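Local coordinates for double-stranded RNA-binding protein 1 (Arabidopsis thaliana, PDB 3ADG), which binds double-stranded RNA and assists DICER-LIKE 1 in the accurate processing of primary and precursor microRNAs in the nucleus, at residues Tyr47-Leu50 against Pro51-Asn55. Numbering follows the deposited sequence.
Sequences YNSL and PGFFN
The ring of F53 folds back along its own chain and lies against L50, CE1 reaching to 3.7 Å from L50 CB while CZ comes almost as close. An edge of the ring also meets the L50 carbonyl: L50 O lies near the plane of the ring, 3.2 Å from F53 CE1, where the slightly positive ring hydrogens can face the oxygen. Chi1 of -69° sets F53 CG beside its backbone N and anti to the carbonyl carbon, turning the ring back toward the preceding residues. S49 works on this carbonyl as well. S49 OG donates to L50 O at 2.8 Å, arriving from above the carbonyl plane, with a C=O...OG angle of 130°. The hydroxyl also accepts from the backbone N of S38, so two neighbours fix its position, while S49 CB looks obliquely at F53 CE1 from 4.4 Å. The CB of P51 points away from L50, but its ring doubles back through P51 CD, 3.5 Å from L50 CB, a close fit that the intervening peptide bond imposes. The F53 ring also packs on S62; with an alanine here, L50 CB and the L50 carbonyl oxygen would probably lose their cover and a gap would be likely to open against S62. At G52 the backbone takes a positive phi of 83°, natural for glycine, and G52 and F53 lie opposite the single residue F36, a G1 beta bulge. This loop belongs to the first double-stranded RNA-binding domain, whose fold sets two helices against an antiparallel sheet. It links strand 45-48 to helix 56-71: S49 and F53 still pair through their backbones with S38 and F36 of strand 35-42, S62 of the helix bonds to L50 N through its hydroxyl, and N55 then N-caps that helix, its OD1 accepting from A58 N.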
ATOM      1  N   TYR A  47      -7.009   1.483   1.953  1.00 29.98           N
ATOM      2  CA  TYR A  47      -6.131   2.570   2.435  1.00 29.48           C
ATOM      3  C   TYR A  47      -5.325   3.039   1.265  1.00 28.77           C
ATOM      4  O   TYR A  47      -4.736   2.214   0.576  1.00 29.20           O
ATOM      5  CB  TYR A  47      -5.178   2.063   3.508  1.00 30.18           C
ATOM      6  CG  TYR A  47      -5.832   1.337   4.667  1.00 29.21           C
ATOM      7  CD1 TYR A  47      -6.028  -0.037   4.625  1.00 28.19           C
ATOM      8  CD2 TYR A  47      -6.250   2.036   5.811  1.00 30.23           C
ATOM      9  CE1 TYR A  47      -6.618  -0.701   5.694  1.00 30.41           C
ATOM     10  CE2 TYR A  47      -6.815   1.374   6.898  1.00 31.13           C
ATOM     11  CZ  TYR A  47      -7.006   0.006   6.820  1.00 30.59           C
ATOM     12  OH  TYR A  47      -7.557  -0.665   7.870  1.00 33.81           O
ATOM     13  N   ASN A  48      -5.251   4.354   1.073  1.00 29.39           N
ATOM     14  CA  ASN A  48      -4.646   4.894  -0.112  1.00 30.76           C
ATOM     15  C   ASN A  48      -3.267   5.484   0.159  1.00 30.60           C
ATOM     16  O   ASN A  48      -3.066   6.181   1.141  1.00 30.24           O
ATOM     17  CB  ASN A  48      -5.579   5.921  -0.736  1.00 31.19           C
ATOM     18  CG  ASN A  48      -6.790   5.257  -1.371  1.00 34.03           C
ATOM     19  OD1 ASN A  48      -7.866   5.141  -0.761  1.00 37.49           O
ATOM     20  ND2 ASN A  48      -6.600   4.761  -2.564  1.00 33.05           N
ATOM     21  N   SER A  49      -2.318   5.150  -0.701  1.00 30.68           N
ATOM     22  CA  SER A  49      -1.011   5.825  -0.698  1.00 30.58           C
ATOM     23  C   SER A  49      -1.108   7.301  -1.097  1.00 30.25           C
ATOM     24  O   SER A  49      -2.112   7.795  -1.684  1.00 28.83           O
ATOM     25  CB  SER A  49      -0.073   5.130  -1.687  1.00 30.26           C
ATOM     26  OG  SER A  49      -0.409   5.525  -3.017  1.00 29.61           O
ATOM     27  N   LEU A  50      -0.006   8.005  -0.822  1.00 30.69           N
ATOM     28  CA  LEU A  50       0.266   9.286  -1.451  1.00 32.06           C
ATOM     29  C   LEU A  50       0.355   9.143  -2.990  1.00 31.76           C
ATOM     30  O   LEU A  50       0.646   8.049  -3.493  1.00 31.56           O
ATOM     31  CB  LEU A  50       1.569   9.852  -0.903  1.00 31.67           C
ATOM     32  CG  LEU A  50       1.471  10.438   0.514  1.00 36.05           C
ATOM     33  CD1 LEU A  50       2.798  11.076   0.881  1.00 36.37           C
ATOM     34  CD2 LEU A  50       0.308  11.433   0.642  1.00 37.46           C
ATOM     35  N   PRO A  51       0.101  10.237  -3.744  1.00 31.89           N
ATOM     36  CA  PRO A  51       0.243  10.111  -5.201  1.00 31.03           C
ATOM     37  C   PRO A  51       1.686  10.338  -5.625  1.00 30.03           C
ATOM     38  O   PRO A  51       2.564  10.751  -4.802  1.00 30.63           O
ATOM     39  CB  PRO A  51      -0.606  11.292  -5.716  1.00 31.53           C
ATOM     40  CG  PRO A  51      -0.350  12.370  -4.695  1.00 32.17           C
ATOM     41  CD  PRO A  51      -0.293  11.605  -3.348  1.00 31.90           C
ATOM     42  N   GLY A  52       1.958  10.108  -6.905  1.00 28.30           N
ATOM     43  CA  GLY A  52       3.171  10.657  -7.511  1.00 28.74           C
ATOM     44  C   GLY A  52       4.453   9.870  -7.310  1.00 27.73           C
ATOM     45  O   GLY A  52       5.543  10.414  -7.450  1.00 28.18           O
ATOM     46  N   PHE A  53       4.334   8.600  -6.948  1.00 27.51           N
ATOM     47  CA  PHE A  53       5.530   7.761  -6.864  1.00 27.90           C
ATOM     48  C   PHE A  53       6.053   7.359  -8.256  1.00 26.89           C
ATOM     49  O   PHE A  53       5.300   7.387  -9.250  1.00 26.75           O
ATOM     50  CB  PHE A  53       5.270   6.542  -5.966  1.00 27.32           C
ATOM     51  CG  PHE A  53       5.105   6.912  -4.525  1.00 28.22           C
ATOM     52  CD1 PHE A  53       3.833   6.980  -3.985  1.00 29.11           C
ATOM     53  CD2 PHE A  53       6.211   7.327  -3.752  1.00 28.13           C
ATOM     54  CE1 PHE A  53       3.627   7.374  -2.658  1.00 28.77           C
ATOM     55  CE2 PHE A  53       6.025   7.705  -2.426  1.00 30.70           C
ATOM     56  CZ  PHE A  53       4.717   7.715  -1.878  1.00 27.48           C
ATOM     57  N   PHE A  54       7.329   6.998  -8.318  1.00 25.65           N
ATOM     58  CA  PHE A  54       7.972   6.673  -9.604  1.00 26.69           C
ATOM     59  C   PHE A  54       7.957   5.181  -9.950  1.00 27.37           C
ATOM     60  O   PHE A  54       8.351   4.782 -11.058  1.00 27.35           O
ATOM     61  CB  PHE A  54       9.409   7.210  -9.666  1.00 26.46           C
ATOM     62  CG  PHE A  54       9.537   8.713  -9.422  1.00 26.26           C
ATOM     63  CD1 PHE A  54      10.676   9.233  -8.792  1.00 25.55           C
ATOM     64  CD2 PHE A  54       8.537   9.596  -9.828  1.00 28.39           C
ATOM     65  CE1 PHE A  54      10.828  10.629  -8.574  1.00 25.93           C
ATOM     66  CE2 PHE A  54       8.661  10.971  -9.613  1.00 23.61           C
ATOM     67  CZ  PHE A  54       9.817  11.506  -8.974  1.00 24.88           C
ATOM     68  N   ASN A  55       7.501   4.377  -8.996  1.00 26.39           N
ATOM     69  CA  ASN A  55       7.363   2.945  -9.214  1.00 26.90           C
ATOM     70  C   ASN A  55       6.308   2.316  -8.295  1.00 26.84           C
ATOM     71  O   ASN A  55       5.904   2.906  -7.275  1.00 27.93           O
ATOM     72  CB  ASN A  55       8.736   2.272  -9.099  1.00 25.87           C
ATOM     73  CG  ASN A  55       9.362   2.485  -7.735  1.00 26.29           C
ATOM     74  OD1 ASN A  55       8.953   1.847  -6.748  1.00 27.85           O
ATOM     75  ND2 ASN A  55      10.298   3.426  -7.652  1.00 26.71           N
TER